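Local coordinates for protein HTH-type transcriptional regulator PrpR (Mycobacterium tuberculosis, PDB 6D2S) that regulates transcription of the enzymes that break down short-chain fatty acids through the glyoxylate and methylcitrate cycles, and is needed for assimilating propionate derived from cholesterol, at residues 151-156 against 243-248; 166-171 against 252-257. All coordinates share one frame; numbering follows the deposited sequence.

Interaction 1: 151-156 against 243-248. With CA (calcium ion), chain C.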
loop_
_atom_site.group_PDB
_atom_site.type_symbol
_atom_site.label_atom_id
_atom_site.label_comp_id
_atom_site.label_asym_id
_atom_site.label_seq_id
_atom_site.Cartn_x
_atom_site.Cartn_y
_atom_site.Cartn_z
ATOM N N ASP A 151 11.506 -7.245 7.444
ATOM C CA ASP A 151 12.142 -5.955 7.705
ATOM C C ASP A 151 11.599 -4.920 6.723
ATOM O O ASP A 151 11.953 -4.934 5.539
ATOM C CB ASP A 151 13.663 -6.072 7.583
ATOM C CG ASP A 151 14.377 -4.828 8.078
ATOM O OD1 ASP A 151 15.330 -4.973 8.873
ATOM O OD2 ASP A 151 13.953 -3.708 7.691
ATOM N N ILE A 152 10.748 -4.011 7.217
ATOM C CA ILE A 152 10.042 -3.070 6.350
ATOM C C ILE A 152 11.024 -2.152 5.635
ATOM O O ILE A 152 10.853 -1.832 4.452
ATOM C CB ILE A 152 9.016 -2.269 7.172
ATOM C CG1 ILE A 152 7.977 -3.220 7.794
ATOM C CG2 ILE A 152 8.334 -1.213 6.283
ATOM C CD1 ILE A 152 7.320 -2.663 9.053
ATOM N N ASP A 153 12.061 -1.704 6.338
ATOM C CA ASP A 153 13.038 -0.803 5.726
ATOM C C ASP A 153 13.853 -1.496 4.634
ATOM O O ASP A 153 14.089 -0.918 3.563
ATOM C CB ASP A 153 13.954 -0.242 6.810
ATOM C CG ASP A 153 13.224 0.711 7.740
ATOM O OD1 ASP A 153 12.718 1.741 7.247
ATOM O OD2 ASP A 153 13.130 0.422 8.951
ATOM N N LEU A 154 14.324 -2.719 4.890
ATOM C CA LEU A 154 15.081 -3.419 3.852
ATOM C C LEU A 154 14.199 -3.770 2.658
ATOM O O LEU A 154 14.666 -3.737 1.511
ATOM C CB LEU A 154 15.735 -4.678 4.416
ATOM C CG LEU A 154 16.887 -4.462 5.395
ATOM C CD1 LEU A 154 17.544 -5.804 5.736
ATOM C CD2 LEU A 154 17.908 -3.483 4.828
ATOM N N LEU A 155 12.936 -4.138 2.901
ATOM C CA LEU A 155 12.006 -4.343 1.791
ATOM C C LEU A 155 11.833 -3.061 0.981
ATOM O O LEU A 155 11.812 -3.093 -0.254
ATOM C CB LEU A 155 10.647 -4.818 2.315
ATOM C CG LEU A 155 10.590 -6.269 2.802
ATOM C CD1 LEU A 155 9.335 -6.503 3.647
ATOM C CD2 LEU A 155 10.613 -7.191 1.590
ATOM N N GLY A 156 11.702 -1.923 1.664
ATOM C CA GLY A 156 11.568 -0.666 0.948
ATOM C C GLY A 156 12.782 -0.365 0.090
ATOM O O GLY A 156 12.663 0.020 -1.079
ATOM N N VAL A 243 4.897 -2.876 15.254
ATOM C CA VAL A 243 6.044 -2.129 14.744
ATOM C C VAL A 243 5.502 -0.902 14.030
ATOM O O VAL A 243 4.562 -1.013 13.235
ATOM C CB VAL A 243 6.906 -2.982 13.792
ATOM C CG1 VAL A 243 8.127 -2.206 13.343
ATOM C CG2 VAL A 243 7.309 -4.283 14.475
ATOM N N ALA A 244 6.060 0.272 14.337
ATOM C CA ALA A 244 5.527 1.526 13.821
ATOM C C ALA A 244 6.659 2.499 13.524
ATOM O O ALA A 244 7.737 2.439 14.120
ATOM C CB ALA A 244 4.546 2.183 14.811
ATOM N N LYS A 245 6.398 3.407 12.588
ATOM C CA LYS A 245 7.340 4.481 12.321
ATOM C C LYS A 245 6.582 5.649 11.714
ATOM O O LYS A 245 5.556 5.455 11.051
ATOM C CB LYS A 245 8.452 4.018 11.372
ATOM C CG LYS A 245 9.634 4.958 11.292
ATOM C CD LYS A 245 10.787 4.335 10.523
ATOM C CE LYS A 245 10.654 4.607 9.041
ATOM N NZ LYS A 245 11.896 4.228 8.301
ATOM N N THR A 246 7.095 6.859 11.937
ATOM C CA THR A 246 6.588 8.002 11.194
ATOM C C THR A 246 7.043 7.899 9.745
ATOM O O THR A 246 8.051 7.260 9.429
ATOM C CB THR A 246 7.069 9.333 11.788
ATOM O OG1 THR A 246 8.499 9.376 11.796
ATOM C CG2 THR A 246 6.544 9.524 13.200
ATOM N N THR A 247 6.277 8.523 8.863
ATOM C CA THR A 247 6.617 8.609 7.452
ATOM C C THR A 247 7.196 9.990 7.184
ATOM O O THR A 247 6.629 10.998 7.617
ATOM C CB THR A 247 5.385 8.374 6.580
ATOM O OG1 THR A 247 4.512 9.508 6.681
ATOM C CG2 THR A 247 4.644 7.140 7.053
ATOM N N ALA A 248 8.328 10.031 6.494
ATOM C CA ALA A 248 8.907 11.312 6.117
ATOM C C ALA A 248 8.034 11.979 5.059
ATOM O O ALA A 248 7.579 11.327 4.113
ATOM C CB ALA A 248 10.330 11.120 5.597
HETATM CA CA CA C . 7.318 9.628 2.571
HETATM O O HOH W 1 7.333 7.266 3.168
HETATM O O HOH W 2 5.150 9.276 3.299
HETATM O O HOH W 3 6.526 11.671 1.168
#
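Lys245 sets its CG anti to the backbone N (chi1 -167°) and then bends once, at chi3 (88°), while Asp153 keeps its CG beside the backbone N; the two side chains thus reach for each other from opposite directions, one from a strand and one from the first turn of a helix. They meet in a salt bridge, with Lys245 NZ donating to Asp153 OD1 at 2.8 Å. The ammonium group comes in on the syn side of OD1, 15° out of the carboxylate plane, and engages one oxygen: OD2 of Asp153 stays 4.1 Å from Lys245 NZ. A looser apolar contact accompanies the ion pair where Ile152 CD1 approaches Val243 CG1 at 4.4 Å. Val243 and Lys245 lie two residues apart on the strand and both direct their side chains at the helix, whereas Ala244 between them turns the other way.

The helix start is fixed by Asp151 at the N-cap, whose OD2 accepts from Leu154 N at 3.0 Å. Just past the strand, Ala248 O binds the calcium ion at 2.3 Å.

Within this fragment of the longer regulator, the contact joins the IrrE-like part of the chain to the C-terminal fatty acyl-CoA regulator part. Phe163 of helix 163-170 packs against Ile152, Asp153 and Lys245, while strand 239-247 runs inside the antiparallel sheet between strands 261-268 and 228-233.

Interaction 2: 166-171 against 252-257. With CA (calcium ion), chain C.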
loop_
_atom_site.group_PDB
_atom_site.type_symbol
_atom_site.label_atom_id
_atom_site.label_comp_id
_atom_site.label_asym_id
_atom_site.label_seq_id
_atom_site.Cartn_x
_atom_site.Cartn_y
_atom_site.Cartn_z
ATOM N N VAL A 166 5.318 -0.377 1.709
ATOM C CA VAL A 166 5.636 -1.740 2.146
ATOM C C VAL A 166 4.598 -2.235 3.146
ATOM O O VAL A 166 4.097 -3.358 3.036
ATOM C CB VAL A 166 7.048 -1.806 2.757
ATOM C CG1 VAL A 166 7.319 -3.218 3.305
ATOM C CG2 VAL A 166 8.124 -1.405 1.722
ATOM N N CYS A 167 4.297 -1.422 4.166
ATOM C CA CYS A 167 3.360 -1.860 5.207
ATOM C C CYS A 167 2.005 -2.199 4.611
ATOM O O CYS A 167 1.391 -3.217 4.954
ATOM C CB CYS A 167 3.186 -0.786 6.276
ATOM S SG CYS A 167 4.571 -0.572 7.354
ATOM N N HIS A 168 1.499 -1.337 3.733
ATOM C CA HIS A 168 0.204 -1.635 3.146
ATOM C C HIS A 168 0.256 -2.939 2.370
ATOM O O HIS A 168 -0.640 -3.782 2.497
ATOM C CB HIS A 168 -0.278 -0.495 2.250
ATOM C CG HIS A 168 -1.687 -0.690 1.785
ATOM N ND1 HIS A 168 -2.006 -1.464 0.690
ATOM C CD2 HIS A 168 -2.865 -0.261 2.299
ATOM C CE1 HIS A 168 -3.318 -1.487 0.536
ATOM N NE2 HIS A 168 -3.862 -0.765 1.500
ATOM N N ARG A 169 1.312 -3.150 1.580
ATOM C CA ARG A 169 1.392 -4.401 0.830
ATOM C C ARG A 169 1.470 -5.612 1.759
ATOM O O ARG A 169 0.853 -6.653 1.491
ATOM C CB ARG A 169 2.590 -4.385 -0.123
ATOM C CG ARG A 169 2.617 -5.584 -1.046
ATOM C CD ARG A 169 1.486 -5.514 -2.097
ATOM N NE ARG A 169 1.661 -6.494 -3.182
ATOM C CZ ARG A 169 0.732 -7.367 -3.581
ATOM N NH1 ARG A 169 -0.448 -7.429 -2.970
ATOM N NH2 ARG A 169 0.981 -8.184 -4.605
ATOM N N LEU A 170 2.242 -5.516 2.843
ATOM C CA LEU A 170 2.300 -6.642 3.775
ATOM C C LEU A 170 0.906 -6.982 4.302
ATOM O O LEU A 170 0.574 -8.160 4.503
ATOM C CB LEU A 170 3.258 -6.331 4.934
ATOM C CG LEU A 170 4.756 -6.285 4.601
ATOM C CD1 LEU A 170 5.554 -5.709 5.777
ATOM C CD2 LEU A 170 5.261 -7.697 4.274
ATOM N N SER A 171 0.070 -5.973 4.491
ATOM C CA SER A 171 -1.282 -6.190 5.000
ATOM C C SER A 171 -2.237 -6.762 3.952
ATOM O O SER A 171 -3.387 -7.066 4.295
ATOM C CB SER A 171 -1.857 -4.881 5.554
ATOM O OG SER A 171 -2.358 -4.043 4.516
ATOM N N LEU A 252 8.619 9.911 -1.338
ATOM C CA LEU A 252 8.427 8.470 -1.329
ATOM C C LEU A 252 7.242 8.107 -0.439
ATOM O O LEU A 252 6.897 8.844 0.486
ATOM C CB LEU A 252 9.693 7.759 -0.847
ATOM C CG LEU A 252 9.972 6.345 -1.354
ATOM C CD1 LEU A 252 9.931 6.275 -2.874
ATOM C CD2 LEU A 252 11.333 5.880 -0.835
ATOM N N GLY A 253 6.623 6.963 -0.727
ATOM C CA GLY A 253 5.431 6.545 -0.016
ATOM C C GLY A 253 4.175 7.187 -0.573
ATOM O O GLY A 253 4.223 8.305 -1.094
ATOM N N TYR A 254 3.037 6.496 -0.469
ATOM C CA TYR A 254 1.816 7.012 -1.074
ATOM C C TYR A 254 1.136 8.079 -0.230
ATOM O O TYR A 254 0.257 8.773 -0.746
ATOM C CB TYR A 254 0.822 5.875 -1.358
ATOM C CG TYR A 254 0.326 5.137 -0.126
ATOM C CD1 TYR A 254 -0.711 5.653 0.652
ATOM C CD2 TYR A 254 0.880 3.918 0.249
ATOM C CE1 TYR A 254 -1.163 4.975 1.778
ATOM C CE2 TYR A 254 0.428 3.235 1.372
ATOM C CZ TYR A 254 -0.589 3.766 2.130
ATOM O OH TYR A 254 -1.036 3.083 3.245
ATOM N N LEU A 255 1.505 8.235 1.040
ATOM C CA LEU A 255 0.849 9.240 1.867
ATOM C C LEU A 255 1.327 10.637 1.482
ATOM O O LEU A 255 2.527 10.872 1.306
ATOM C CB LEU A 255 1.102 8.963 3.349
ATOM C CG LEU A 255 0.335 7.744 3.883
ATOM C CD1 LEU A 255 0.813 7.320 5.272
ATOM C CD2 LEU A 255 -1.172 8.011 3.896
ATOM N N GLY A 256 0.381 11.559 1.330
ATOM C CA GLY A 256 0.688 12.902 0.901
ATOM C C GLY A 256 1.692 13.575 1.815
ATOM O O GLY A 256 1.695 13.370 3.032
ATOM N N PRO A 257 2.578 14.388 1.237
ATOM C CA PRO A 257 3.541 15.143 2.042
ATOM C C PRO A 257 2.950 16.350 2.753
ATOM O O PRO A 257 3.706 17.121 3.351
ATOM C CB PRO A 257 4.573 15.582 0.992
ATOM C CG PRO A 257 3.763 15.760 -0.242
ATOM C CD PRO A 257 2.719 14.671 -0.203
HETATM CA CA CA C . 7.318 9.628 2.571
HETATM O O HOH W 1 7.333 7.266 3.168
HETATM O O HOH W 2 5.150 9.276 3.299
HETATM O O HOH W 3 6.526 11.671 1.168
#
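Tyr254 and His168 make this contact between them, a tyrosine from an irregular loop laid against the side chain of a helix residue near the protein surface. The end of the phenol does the touching: Tyr254 OH lies 3.8 Å from His168 CB. The side chains cross at about a right angle. Their rings are steeply inclined, with planes at 84° and centroids 6.0 Å apart, an oblique pair held by van der Waals contact at the base of the imidazole. With CG anti to the backbone N (chi1 -172°), His168 swings its imidazole to where CD2, as well as CB, lies near the phenol oxygen, His168 CD2 being 3.9 Å from Tyr254 OH.

The backbone of His168 is tied down separately, its O accepting from Ser171 OG at 2.7 Å, three residues on. On the loop side, Leu252 O coordinates the calcium ion at 2.3 Å, two residues before the tyrosine; Gly253 has a positive phi (83°) and passes close to the metal.

Leu255 N donates to Glu164 on helix 163-170, a second tie between loop and helix. Phe185 of strand 183-189 touches both Cys167 and Tyr254, and Leu255 packs on strand 261-268, so that helix and loop lie against the antiparallel sheet.

How the interactions relate
The centres of interactions 1 and 2 are 9 Å apart, and they meet directly through consecutive helices, 152-159 and 163-170. Val166 fits against the first of these, its CG2 3.6 Å from Gly156 CA and its CG1 3.7 Å from Ile152 CG2; Ile152 CD1 also lies 3.8 Å from Cys167 SG. The second segments are linked by the calcium ion, which takes Ala248 O from 243-248 and Leu252 O from 252-257, with Asp250 OD2 and three waters completing the one site they share. The segments of the two interactions alternate along the chain. Neighbouring helices of the IrrE-like part meet different pieces of the C-terminal part: a strand and the calcium-bound loop that follows it.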